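Local atomic coordinates of periplasmic binding protein (Veillonella parvula, PDB entry 4LJS), a protein that probably captures a small ligand, perhaps a metal chelate, outside the cytoplasmic membrane and hands it to an ABC-type importer. Residues T41-R46 / G64-A69; R46-W51 / L104-D109; A98-V103 / M122-T127; L110-K115 / N135-E140. All blocks are in the same frame, centred on the assembly; numbering follows the deposited sequence.

Contact 1. Residues T41-R46 / G64-A69; sequences TAVPER and GDRIVA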
loop_
_atom_site.group_PDB
_atom_site.type_symbol
_atom_site.label_atom_id
_atom_site.label_comp_id
_atom_site.label_asym_id
_atom_site.label_seq_id
_atom_site.Cartn_x
_atom_site.Cartn_y
_atom_site.Cartn_z
ATOM N N THR A 41 15.918 21.426 0.197
ATOM C CA THR A 41 16.531 22.349 1.152
ATOM C C THR A 41 15.548 22.809 2.234
ATOM O O THR A 41 15.929 23.489 3.186
ATOM C CB THR A 41 17.121 23.592 0.454
ATOM O OG1 THR A 41 16.106 24.221 -0.343
ATOM C CG2 THR A 41 18.299 23.202 -0.430
ATOM N N ALA A 42 14.282 22.435 2.077
ATOM C CA ALA A 42 13.252 22.780 3.047
ATOM C C ALA A 42 12.105 21.782 2.946
ATOM O O ALA A 42 11.890 21.170 1.897
ATOM C CB ALA A 42 12.751 24.206 2.814
ATOM N N VAL A 43 11.375 21.607 4.041
ATOM C CA VAL A 43 10.198 20.743 4.045
ATOM C C VAL A 43 9.161 21.337 3.090
ATOM O O VAL A 43 8.848 22.517 3.180
ATOM C CB VAL A 43 9.607 20.615 5.471
ATOM C CG1 VAL A 43 8.352 19.764 5.463
ATOM C CG2 VAL A 43 10.644 20.035 6.429
ATOM N N PRO A 44 8.649 20.526 2.156
ATOM C CA PRO A 44 7.633 21.002 1.206
ATOM C C PRO A 44 6.458 21.644 1.935
ATOM O O PRO A 44 6.095 21.197 3.024
ATOM C CB PRO A 44 7.170 19.715 0.509
ATOM C CG PRO A 44 8.325 18.785 0.621
ATOM C CD PRO A 44 9.001 19.113 1.940
ATOM N N GLU A 45 5.874 22.683 1.352
ATOM C CA GLU A 45 4.752 23.356 1.991
ATOM C C GLU A 45 3.428 23.071 1.298
ATOM O O GLU A 45 2.366 23.218 1.893
ATOM C CB GLU A 45 5.005 24.865 2.079
ATOM C CG GLU A 45 5.839 25.230 3.295
ATOM C CD GLU A 45 6.420 26.628 3.234
ATOM O OE1 GLU A 45 5.765 27.534 2.673
ATOM O OE2 GLU A 45 7.542 26.816 3.752
ATOM N N ARG A 46 3.499 22.656 0.040
ATOM C CA ARG A 46 2.308 22.480 -0.780
ATOM C C ARG A 46 2.422 21.195 -1.587
ATOM O O ARG A 46 3.001 21.176 -2.675
ATOM C CB ARG A 46 2.128 23.679 -1.716
ATOM C CG ARG A 46 1.860 24.992 -0.991
ATOM C CD ARG A 46 1.619 26.138 -1.966
ATOM N NE ARG A 46 0.444 25.890 -2.795
ATOM C CZ ARG A 46 -0.810 26.122 -2.413
ATOM N NH1 ARG A 46 -1.811 25.856 -3.240
ATOM N NH2 ARG A 46 -1.066 26.613 -1.206
ATOM N N GLY A 64 -0.006 16.059 7.469
ATOM C CA GLY A 64 -1.238 16.168 6.703
ATOM C C GLY A 64 -1.597 17.589 6.303
ATOM O O GLY A 64 -2.157 17.810 5.234
ATOM N N ASP A 65 -1.271 18.552 7.159
ATOM C CA ASP A 65 -1.571 19.955 6.878
ATOM C C ASP A 65 -0.862 20.470 5.639
ATOM O O ASP A 65 -1.292 21.450 5.052
ATOM C CB ASP A 65 -1.205 20.843 8.066
ATOM C CG ASP A 65 -2.319 20.947 9.067
ATOM O OD1 ASP A 65 -3.486 20.730 8.672
ATOM O OD2 ASP A 65 -2.035 21.252 10.245
ATOM N N ARG A 66 0.231 19.820 5.247
ATOM C CA ARG A 66 1.005 20.288 4.100
ATOM C C ARG A 66 0.419 19.817 2.766
ATOM O O ARG A 66 0.812 20.294 1.702
ATOM C CB ARG A 66 2.483 19.898 4.243
ATOM C CG ARG A 66 3.131 20.542 5.465
ATOM C CD ARG A 66 4.591 20.179 5.644
ATOM N NE ARG A 66 5.156 20.878 6.799
ATOM C CZ ARG A 66 5.858 22.005 6.722
ATOM N NH1 ARG A 66 6.110 22.553 5.542
ATOM N NH2 ARG A 66 6.325 22.576 7.825
ATOM N N ILE A 67 -0.540 18.898 2.832
ATOM C CA ILE A 67 -1.186 18.387 1.631
ATOM C C ILE A 67 -2.251 19.350 1.091
ATOM O O ILE A 67 -3.235 19.654 1.770
ATOM C CB ILE A 67 -1.854 17.028 1.888
ATOM C CG1 ILE A 67 -0.834 16.003 2.387
ATOM C CG2 ILE A 67 -2.556 16.546 0.624
ATOM C CD1 ILE A 67 -1.450 14.657 2.749
ATOM N N VAL A 68 -2.054 19.821 -0.136
ATOM C CA VAL A 68 -3.047 20.657 -0.799
ATOM C C VAL A 68 -4.058 19.786 -1.533
ATOM O O VAL A 68 -5.268 20.019 -1.459
ATOM C CB VAL A 68 -2.398 21.657 -1.775
ATOM C CG1 VAL A 68 -3.473 22.388 -2.589
ATOM C CG2 VAL A 68 -1.549 22.656 -1.006
ATOM N N ALA A 69 -3.557 18.768 -2.227
ATOM C CA ALA A 69 -4.427 17.824 -2.913
ATOM C C ALA A 69 -4.072 16.386 -2.552
ATOM O O ALA A 69 -2.900 15.989 -2.586
ATOM C CB ALA A 69 -4.371 18.037 -4.419
HETATM O O HOH W 1 8.790 24.366 5.273
#
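Arg66 reaches from the 64-69 segment into the loop 41-46 and makes the one direct hydrogen bond between them: NH1 donates to Pro44 O at 2.9 Å with an N-H...O angle of 151°. The nitrogen comes in from above the carbonyl plane, off the lone pairs. A water adds an indirect link, accepting from Arg66 NH1 at 3.2 Å and lying where it can donate to Val43 O and Glu45 OE2, though it cannot serve every acceptor around it at once. The carboxylate of Glu45 also takes a hydrogen bond from His17, while Arg66 bonds to Val16 O through NH2 and makes a salt bridge to Glu63 through NE. A leucine in place of Arg66 would probably leave Pro44 O without this donor and Glu63 without its charge mate.

The loop follows strand 34-40 of the antiparallel pair, and the contact joins the chain entering the two parallel neighbours 47-50 and 67-71, the strands of a beta-alpha-beta unit that crosses over through helix 52-60.

The remaining contacts are van der Waals. Val43 CG1, anti to the backbone N (chi1 178°), stands over one face of the Arg66 guanidinium, 3.6 Å from CZ and displaced toward its rim. Glu45 brings the aliphatic CG within 3.5 Å of Arg66 NH1. The guanidinium of Arg46, whose polar edge faces Met106 O, lies with Val68 CG2 centred over one face, 3.8 Å from its CZ.

Contact 2. Residues R46-W51 / L104-D109; sequences RVVAMW and LMMKPD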
loop_
_atom_site.group_PDB
_atom_site.type_symbol
_atom_site.label_atom_id
_atom_site.label_comp_id
_atom_site.label_asym_id
_atom_site.label_seq_id
_atom_site.Cartn_x
_atom_site.Cartn_y
_atom_site.Cartn_z
ATOM N N ARG A 46 3.499 22.656 0.040
ATOM C CA ARG A 46 2.308 22.480 -0.780
ATOM C C ARG A 46 2.422 21.195 -1.587
ATOM O O ARG A 46 3.001 21.176 -2.675
ATOM C CB ARG A 46 2.128 23.679 -1.716
ATOM C CG ARG A 46 1.860 24.992 -0.991
ATOM C CD ARG A 46 1.619 26.138 -1.966
ATOM N NE ARG A 46 0.444 25.890 -2.795
ATOM C CZ ARG A 46 -0.810 26.122 -2.413
ATOM N NH1 ARG A 46 -1.811 25.856 -3.240
ATOM N NH2 ARG A 46 -1.066 26.613 -1.206
ATOM N N VAL A 47 1.861 20.123 -1.050
ATOM C CA VAL A 47 2.038 18.800 -1.630
ATOM C C VAL A 47 0.799 18.365 -2.409
ATOM O O VAL A 47 -0.331 18.513 -1.940
ATOM C CB VAL A 47 2.344 17.771 -0.529
ATOM C CG1 VAL A 47 2.582 16.379 -1.127
ATOM C CG2 VAL A 47 3.534 18.233 0.298
ATOM N N VAL A 48 1.021 17.867 -3.618
ATOM C CA VAL A 48 -0.014 17.176 -4.366
ATOM C C VAL A 48 0.296 15.689 -4.242
ATOM O O VAL A 48 1.388 15.229 -4.600
ATOM C CB VAL A 48 -0.061 17.630 -5.836
ATOM C CG1 VAL A 48 -0.978 16.730 -6.655
ATOM C CG2 VAL A 48 -0.526 19.095 -5.925
ATOM N N ALA A 49 -0.649 14.949 -3.675
ATOM C CA ALA A 49 -0.425 13.546 -3.347
ATOM C C ALA A 49 -1.437 12.671 -4.079
ATOM O O ALA A 49 -2.653 12.812 -3.894
ATOM C CB ALA A 49 -0.509 13.335 -1.838
HETATM N N MSE A 50 -0.929 11.781 -4.925
HETATM C CA MSE A 50 -1.792 10.902 -5.708
HETATM C C MSE A 50 -1.811 9.493 -5.125
HETATM O O MSE A 50 -0.762 8.908 -4.871
HETATM C CB MSE A 50 -1.335 10.870 -7.174
HETATM C CG MSE A 50 -2.398 10.422 -8.170
HETATM SE SE MSE A 50 -3.689 11.816 -8.661
HETATM C CE MSE A 50 -2.615 13.281 -8.091
ATOM N N TRP A 51 -3.021 8.979 -4.907
ATOM C CA TRP A 51 -3.275 7.617 -4.425
ATOM C C TRP A 51 -3.011 7.419 -2.934
ATOM O O TRP A 51 -2.249 8.172 -2.317
ATOM C CB TRP A 51 -2.571 6.552 -5.287
ATOM C CG TRP A 51 -2.656 6.869 -6.749
ATOM C CD1 TRP A 51 -1.608 7.035 -7.619
ATOM C CD2 TRP A 51 -3.849 7.115 -7.509
ATOM N NE1 TRP A 51 -2.079 7.336 -8.873
ATOM C CE2 TRP A 51 -3.449 7.394 -8.834
ATOM C CE3 TRP A 51 -5.216 7.112 -7.203
ATOM C CZ2 TRP A 51 -4.368 7.682 -9.848
ATOM C CZ3 TRP A 51 -6.124 7.393 -8.210
ATOM C CH2 TRP A 51 -5.694 7.675 -9.518
ATOM N N LEU A 104 -1.275 22.617 -11.956
ATOM C CA LEU A 104 -0.518 23.844 -12.175
ATOM C C LEU A 104 -1.065 24.993 -11.312
ATOM O O LEU A 104 -0.300 25.718 -10.682
ATOM C CB LEU A 104 -0.514 24.234 -13.661
ATOM C CG LEU A 104 0.457 23.443 -14.558
ATOM C CD1 LEU A 104 0.182 23.683 -16.045
ATOM C CD2 LEU A 104 1.906 23.775 -14.224
HETATM N N MSE A 105 -2.388 25.134 -11.290
HETATM C CA MSE A 105 -3.058 26.183 -10.520
HETATM C C MSE A 105 -2.751 26.085 -9.027
HETATM O O MSE A 105 -2.677 27.099 -8.331
HETATM C CB MSE A 105 -4.577 26.138 -10.757
HETATM C CG MSE A 105 -5.414 27.016 -9.819
HETATM SE SE MSE A 105 -5.963 26.146 -8.143
HETATM C CE MSE A 105 -7.009 24.675 -8.900
HETATM N N MSE A 106 -2.569 24.858 -8.547
HETATM C CA MSE A 106 -2.316 24.603 -7.134
HETATM C C MSE A 106 -0.903 24.982 -6.716
HETATM O O MSE A 106 -0.643 25.182 -5.529
HETATM C CB MSE A 106 -2.526 23.120 -6.833
HETATM C CG MSE A 106 -3.954 22.670 -6.925
HETATM SE SE MSE A 106 -4.083 20.742 -6.724
HETATM C CE MSE A 106 -5.905 20.556 -7.410
ATOM N N LYS A 107 0.004 25.032 -7.691
ATOM C CA LYS A 107 1.409 25.369 -7.457
ATOM C C LYS A 107 2.048 24.508 -6.372
ATOM O O LYS A 107 2.425 25.012 -5.310
ATOM C CB LYS A 107 1.564 26.861 -7.116
ATOM C CG LYS A 107 1.202 27.780 -8.265
ATOM C CD LYS A 107 1.502 29.239 -7.952
ATOM C CE LYS A 107 2.994 29.486 -7.807
ATOM N NZ LYS A 107 3.301 30.940 -7.937
ATOM N N PRO A 108 2.165 23.202 -6.629
ATOM C CA PRO A 108 2.783 22.342 -5.619
ATOM C C PRO A 108 4.288 22.584 -5.565
ATOM O O PRO A 108 4.869 23.072 -6.540
ATOM C CB PRO A 108 2.518 20.941 -6.165
ATOM C CG PRO A 108 2.531 21.137 -7.660
ATOM C CD PRO A 108 1.855 22.465 -7.870
ATOM N N ASP A 109 4.911 22.254 -4.441
ATOM C CA ASP A 109 6.362 22.242 -4.387
ATOM C C ASP A 109 6.869 20.798 -4.257
ATOM O O ASP A 109 8.057 20.529 -4.383
ATOM C CB ASP A 109 6.919 23.192 -3.297
ATOM C CG ASP A 109 6.429 22.861 -1.893
ATOM O OD1 ASP A 109 5.730 21.840 -1.707
ATOM O OD2 ASP A 109 6.764 23.630 -0.964
#
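Arg46 and Asp109 are tied by a backbone hydrogen bond, Asp109 N to Arg46 O at 2.8 Å. It brings the end of helix 100-106, just as the chain turns into strand 110-113, against the start of strand 47-50 in the parallel sheet of this alpha/beta domain.

Lys107 leaves the helix with a positive phi of 53°, and Arg46 takes hold of the carbonyls at this end. Its NE and NH1 grip Met106 O side-on, at 3.0 and 2.7 Å from that oxygen, which lies close to the guanidinium plane; NE also has a weak bond to Lys107 O. A bend at chi3 (62°) folds the arginine chain round so that this edge faces the helix end. The positive group there would be expected to suit the partial negative charge of the helix C-terminus, and NH2 adds a salt bridge to Glu9. Were Arg46 a methionine, Met106 O would probably lose both of these donors and Glu9 its opposite charge.

Asp109 holds the incoming chain with its carboxylate: OD1 accepts from Arg46 N at 2.9 Å, met from above the carboxylate plane, and OD2 accepts from Glu45 N.

Next to these polar groups, on the side of Val48, the packing is apolar. Selenomethionine Met106 crosses Val48 at about a right angle, its SE 4.0 Å from Val48 CG2, and the same methyl rests on Pro108 CB at 3.6 Å.

Contact 3. Residues A98-V103 / M122-T127; sequences ANLESV and MLQTPT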
loop_
_atom_site.group_PDB
_atom_site.type_symbol
_atom_site.label_atom_id
_atom_site.label_comp_id
_atom_site.label_asym_id
_atom_site.label_seq_id
_atom_site.Cartn_x
_atom_site.Cartn_y
_atom_site.Cartn_z
ATOM N N ALA A 98 -7.333 15.846 -10.993
ATOM C CA ALA A 98 -6.106 15.134 -11.332
ATOM C C ALA A 98 -5.793 15.313 -12.807
ATOM O O ALA A 98 -5.824 14.365 -13.586
ATOM C CB ALA A 98 -6.205 13.632 -10.965
ATOM N N ASN A 99 -5.513 16.552 -13.189
ATOM C CA ASN A 99 -5.102 16.865 -14.546
ATOM C C ASN A 99 -4.085 17.982 -14.449
ATOM O O ASN A 99 -4.001 18.666 -13.421
ATOM C CB ASN A 99 -6.288 17.291 -15.405
ATOM C CG ASN A 99 -6.993 18.499 -14.845
ATOM O OD1 ASN A 99 -6.516 19.622 -14.985
ATOM N ND2 ASN A 99 -8.125 18.276 -14.185
ATOM N N LEU A 100 -3.311 18.168 -15.511
ATOM C CA LEU A 100 -2.178 19.073 -15.452
ATOM C C LEU A 100 -2.610 20.515 -15.167
ATOM O O LEU A 100 -1.968 21.224 -14.385
ATOM C CB LEU A 100 -1.340 18.969 -16.734
ATOM C CG LEU A 100 -0.130 19.907 -16.854
ATOM C CD1 LEU A 100 0.888 19.686 -15.725
ATOM C CD2 LEU A 100 0.530 19.761 -18.222
ATOM N N GLU A 101 -3.708 20.937 -15.780
ATOM C CA GLU A 101 -4.143 22.323 -15.658
ATOM C C GLU A 101 -4.532 22.673 -14.213
ATOM O O GLU A 101 -4.138 23.720 -13.700
ATOM C CB GLU A 101 -5.283 22.620 -16.635
ATOM C CG GLU A 101 -5.120 23.926 -17.354
ATOM C CD GLU A 101 -6.176 24.159 -18.424
ATOM O OE1 GLU A 101 -5.955 23.735 -19.585
ATOM O OE2 GLU A 101 -7.214 24.779 -18.105
ATOM N N SER A 102 -5.278 21.791 -13.554
ATOM C CA SER A 102 -5.659 22.006 -12.147
ATOM C C SER A 102 -4.449 21.972 -11.205
ATOM O O SER A 102 -4.340 22.785 -10.289
ATOM C CB SER A 102 -6.679 20.957 -11.681
ATOM O OG SER A 102 -7.785 20.885 -12.561
ATOM N N VAL A 103 -3.551 21.016 -11.419
ATOM C CA VAL A 103 -2.363 20.903 -10.573
ATOM C C VAL A 103 -1.396 22.089 -10.737
ATOM O O VAL A 103 -0.792 22.533 -9.762
ATOM C CB VAL A 103 -1.662 19.557 -10.762
ATOM C CG1 VAL A 103 -0.347 19.517 -9.990
ATOM C CG2 VAL A 103 -2.578 18.432 -10.284
HETATM N N MSE A 122 -0.263 12.676 -18.142
HETATM C CA MSE A 122 -0.826 12.926 -16.820
HETATM C C MSE A 122 -0.301 14.232 -16.217
HETATM O O MSE A 122 -0.531 15.305 -16.761
HETATM C CB MSE A 122 -0.525 11.751 -15.877
HETATM C CG MSE A 122 -1.756 11.106 -15.257
HETATM SE SE MSE A 122 -3.083 12.381 -14.568
HETATM C CE MSE A 122 -4.545 11.120 -14.305
ATOM N N LEU A 123 0.425 14.134 -15.108
ATOM C CA LEU A 123 0.862 15.324 -14.384
ATOM C C LEU A 123 2.274 15.798 -14.739
ATOM O O LEU A 123 2.844 16.625 -14.023
ATOM C CB LEU A 123 0.742 15.110 -12.871
ATOM C CG LEU A 123 -0.647 14.704 -12.380
ATOM C CD1 LEU A 123 -0.710 14.766 -10.853
ATOM C CD2 LEU A 123 -1.738 15.582 -13.028
ATOM N N GLN A 124 2.844 15.282 -15.813
ATOM C CA GLN A 124 4.157 15.680 -16.317
ATOM C C GLN A 124 5.351 15.205 -15.539
ATOM O O GLN A 124 5.228 14.822 -14.430
ATOM C CB GLN A 124 4.242 17.180 -16.533
ATOM C CG GLN A 124 3.723 17.626 -17.873
ATOM C CD GLN A 124 4.675 17.371 -19.022
ATOM O OE1 GLN A 124 4.333 17.584 -20.156
ATOM N NE2 GLN A 124 5.857 16.938 -18.724
ATOM N N THR A 125 6.518 15.265 -16.150
ATOM C CA THR A 125 7.746 14.650 -15.632
ATOM C C THR A 125 8.448 15.413 -14.494
ATOM O O THR A 125 8.174 16.595 -14.272
ATOM C CB THR A 125 8.768 14.526 -16.770
ATOM O OG1 THR A 125 9.114 15.839 -17.226
ATOM C CG2 THR A 125 8.191 13.700 -17.924
ATOM N N PRO A 126 9.367 14.735 -13.774
ATOM C CA PRO A 126 10.209 15.406 -12.773
ATOM C C PRO A 126 10.967 16.592 -13.356
ATOM O O PRO A 126 11.111 17.618 -12.691
ATOM C CB PRO A 126 11.209 14.319 -12.382
ATOM C CG PRO A 126 10.429 13.048 -12.541
ATOM C CD PRO A 126 9.555 13.270 -13.745
ATOM N N THR A 127 11.453 16.437 -14.581
ATOM C CA THR A 127 12.175 17.497 -15.277
ATOM C C THR A 127 11.298 18.735 -15.486
ATOM O O THR A 127 11.757 19.869 -15.342
ATOM C CB THR A 127 12.719 16.989 -16.625
ATOM O OG1 THR A 127 13.785 16.062 -16.378
ATOM C CG2 THR A 127 13.254 18.140 -17.471
HETATM O O HOH W 2 -3.530 16.240 -17.680
#
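Leu123 pushes its CD2 methyl against the start of helix 100-106, meeting the backbone carbon Asn99 C at 3.6 Å and, farther along, Val103 CG2 at 4.0 Å. The leucine and valine side chains cross at about a right angle. With CG anti to its own carbonyl carbon (chi1 -56°), Leu123 directs its branch at the first helical turn. Next to it, selenomethionine Met122 bends at chi2 and lays SE 3.5 Å from Ala98 O. Leu100, in turn, meets the chain of Gln124, CD2 to CG at 3.9 Å, the two running obliquely past each other. The segments share no direct hydrogen bond. A water bridges them instead, accepting from Leu100 N at 2.9 Å and donating to Met122 O at a longer distance.

The next shell fixes both backbones. Asn99 is the N-cap of helix 100-106: its OD1 accepts from Ser102 N at 2.9 Å, with an N-H...O angle of 167°, and from Ser102 OG, both donors coming from the same face of the amide. Thr125 plays the matching role for helix 126-130, its hydroxyl oxygen capping Phe128 N. Leu123 O is held by Trp129 NE1.

That tryptophan, on helix 126-130, also packs on Leu100, Val103 and Gln124. On the sheet side, Ala98 and Leu123 lie on Met50, and Val103 on Val48, so the start of helix 100-106 and the loop before helix 126-130 lie over strand 47-50.

Contact 4. Residues L110-K115 / N135-E140; sequences LLVGWK and NVYIAE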
loop_
_atom_site.group_PDB
_atom_site.type_symbol
_atom_site.label_atom_id
_atom_site.label_comp_id
_atom_site.label_asym_id
_atom_site.label_seq_id
_atom_site.Cartn_x
_atom_site.Cartn_y
_atom_site.Cartn_z
ATOM N N LEU A 110 5.946 19.872 -4.021
ATOM C CA LEU A 110 6.248 18.447 -4.085
ATOM C C LEU A 110 5.041 17.700 -4.626
ATOM O O LEU A 110 3.907 17.929 -4.185
ATOM C CB LEU A 110 6.641 17.889 -2.708
ATOM C CG LEU A 110 6.729 16.357 -2.592
ATOM C CD1 LEU A 110 7.838 15.747 -3.465
ATOM C CD2 LEU A 110 6.890 15.912 -1.142
ATOM N N LEU A 111 5.282 16.828 -5.598
ATOM C CA LEU A 111 4.244 15.916 -6.071
ATOM C C LEU A 111 4.674 14.488 -5.761
ATOM O O LEU A 111 5.799 14.088 -6.075
ATOM C CB LEU A 111 3.966 16.086 -7.572
ATOM C CG LEU A 111 3.584 17.499 -8.039
ATOM C CD1 LEU A 111 4.824 18.285 -8.411
ATOM C CD2 LEU A 111 2.596 17.458 -9.200
ATOM N N VAL A 112 3.786 13.734 -5.122
ATOM C CA VAL A 112 4.075 12.351 -4.764
ATOM C C VAL A 112 3.083 11.432 -5.466
ATOM O O VAL A 112 1.866 11.601 -5.348
ATOM C CB VAL A 112 3.988 12.138 -3.245
ATOM C CG1 VAL A 112 4.345 10.692 -2.887
ATOM C CG2 VAL A 112 4.887 13.131 -2.506
ATOM N N GLY A 113 3.593 10.467 -6.214
ATOM C CA GLY A 113 2.702 9.565 -6.919
ATOM C C GLY A 113 3.349 8.286 -7.401
ATOM O O GLY A 113 4.315 7.792 -6.815
ATOM N N TRP A 114 2.796 7.758 -8.485
ATOM C CA TRP A 114 3.254 6.517 -9.073
ATOM C C TRP A 114 3.972 6.790 -10.390
ATOM O O TRP A 114 3.966 7.921 -10.893
ATOM C CB TRP A 114 2.066 5.579 -9.305
ATOM C CG TRP A 114 1.430 5.090 -8.044
ATOM C CD1 TRP A 114 1.705 5.508 -6.775
ATOM C CD2 TRP A 114 0.411 4.079 -7.922
ATOM N NE1 TRP A 114 0.924 4.827 -5.873
ATOM C CE2 TRP A 114 0.123 3.944 -6.549
ATOM C CE3 TRP A 114 -0.274 3.272 -8.840
ATOM C CZ2 TRP A 114 -0.829 3.038 -6.069
ATOM C CZ3 TRP A 114 -1.220 2.378 -8.364
ATOM C CH2 TRP A 114 -1.489 2.269 -6.987
ATOM N N LYS A 115 4.591 5.749 -10.942
ATOM C CA LYS A 115 5.284 5.847 -12.227
ATOM C C LYS A 115 4.397 6.472 -13.308
ATOM O O LYS A 115 4.837 7.353 -14.047
ATOM C CB LYS A 115 5.769 4.461 -12.674
ATOM C CG LYS A 115 6.184 4.346 -14.149
ATOM C CD LYS A 115 6.527 2.895 -14.487
ATOM C CE LYS A 115 5.737 2.380 -15.683
ATOM N NZ LYS A 115 5.740 0.883 -15.748
ATOM N N ASN A 135 9.575 19.473 -6.618
ATOM C CA ASN A 135 10.143 18.136 -6.656
ATOM C C ASN A 135 9.087 17.076 -6.917
ATOM O O ASN A 135 7.890 17.309 -6.716
ATOM C CB ASN A 135 10.879 17.848 -5.353
ATOM C CG ASN A 135 12.197 18.563 -5.284
ATOM O OD1 ASN A 135 13.023 18.427 -6.187
ATOM N ND2 ASN A 135 12.397 19.359 -4.240
ATOM N N VAL A 136 9.540 15.914 -7.373
ATOM C CA VAL A 136 8.660 14.772 -7.623
ATOM C C VAL A 136 9.227 13.545 -6.906
ATOM O O VAL A 136 10.429 13.288 -6.962
ATOM C CB VAL A 136 8.543 14.479 -9.133
ATOM C CG1 VAL A 136 7.787 13.168 -9.389
ATOM C CG2 VAL A 136 7.872 15.649 -9.853
ATOM N N TYR A 137 8.369 12.818 -6.201
ATOM C CA TYR A 137 8.764 11.548 -5.612
ATOM C C TYR A 137 7.829 10.450 -6.097
ATOM O O TYR A 137 6.609 10.595 -6.042
ATOM C CB TYR A 137 8.782 11.602 -4.080
ATOM C CG TYR A 137 9.235 10.294 -3.477
ATOM C CD1 TYR A 137 10.580 9.942 -3.480
ATOM C CD2 TYR A 137 8.321 9.398 -2.931
ATOM C CE1 TYR A 137 11.012 8.739 -2.944
ATOM C CE2 TYR A 137 8.747 8.180 -2.387
ATOM C CZ TYR A 137 10.093 7.860 -2.400
ATOM O OH TYR A 137 10.534 6.661 -1.873
ATOM N N ILE A 138 8.421 9.357 -6.567
ATOM C CA ILE A 138 7.681 8.264 -7.186
ATOM C C ILE A 138 7.825 6.971 -6.369
ATOM O O ILE A 138 8.934 6.592 -5.992
ATOM C CB ILE A 138 8.188 8.053 -8.632
ATOM C CG1 ILE A 138 7.827 9.276 -9.480
ATOM C CG2 ILE A 138 7.616 6.775 -9.244
ATOM C CD1 ILE A 138 8.492 9.306 -10.844
ATOM N N ALA A 139 6.706 6.308 -6.078
ATOM C CA ALA A 139 6.747 5.030 -5.359
ATOM C C ALA A 139 7.483 3.966 -6.170
ATOM O O ALA A 139 7.069 3.626 -7.281
ATOM C CB ALA A 139 5.350 4.554 -5.040
ATOM N N GLU A 140 8.564 3.431 -5.615
ATOM C CA GLU A 140 9.313 2.382 -6.302
ATOM C C GLU A 140 8.462 1.136 -6.595
ATOM O O GLU A 140 8.655 0.471 -7.609
ATOM C CB GLU A 140 10.567 1.993 -5.513
ATOM C CG GLU A 140 11.437 0.997 -6.248
ATOM C CD GLU A 140 12.572 0.461 -5.396
ATOM O OE1 GLU A 140 12.645 0.816 -4.198
ATOM O OE2 GLU A 140 13.387 -0.323 -5.934
#
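Val112 and Tyr137 are neighbours on one face of the sheet, where the valine CG1 comes to the edge of the phenol ring, near its plane and 4.2 Å from Tyr137 CD2. The ring has CG anti to the backbone N (chi1 -178°), and its hydroxyl continues away from the pair to hydrogen-bond with Asp160. Leu110 shares this face and leans across, its CD1 3.6 Å from Asn135 O and 4.3 Å from Tyr137 CB. Helix 151-164 covers the group through Tyr157 and Ile164.

Strands 110-113 and 135-138 run parallel, 15° apart, as the two strands of a beta-alpha-beta unit whose helix is 126-130. Four backbone hydrogen bonds join them, alternating in direction from Leu111 N to Asn135 O through Ala139 N to Gly113 O, the latter 2.9 Å long.

On the opposite face Leu111 CD1 and Val136 CG2 approach to 4.3 Å, and Trp129 of helix 126-130 packs on both residues. Gly113 has no side chain to add here. Ile138, also on this face, reaches along to the next residues of the facing chain, CG2 3.6 Å from Lys115 N.

Beyond the glycine, Trp114 meets Ala139 obliquely, CD1 to CB at 4.1 Å, while its NE1 bonds to Asn53. Lys115 turns away to give NZ to Leu143 O, and its nearest side-chain atom lies about 3 Å from a bound glycerol, probably from the crystallisation liquor.

How the contacts relate
Contacts 1 and 4 are largely buried, contacts 2 and 3 only partly. Contact 4 is sheet pairing, backbone bonds with mostly apolar side chains on both faces. Contacts 1 and 2, about 9 Å apart between centres, share Arg46 and secure the entry to strand 47-50, relying on guanidinium groups, backbone carbonyls and the Asp109 carboxylate. Contact 3 is mainly van der Waals, with one bridging water. Contacts 2 and 3 use opposite ends of helix 100-106 and meet where Pro108 CD lies 3.3 Å from Val103 O. Strand 47-50 then joins contact 2 to contact 4 through Met50 N and Val112 O, 2.8 Å apart, while contact 1 touches contact 4 through Pro44 and Leu110.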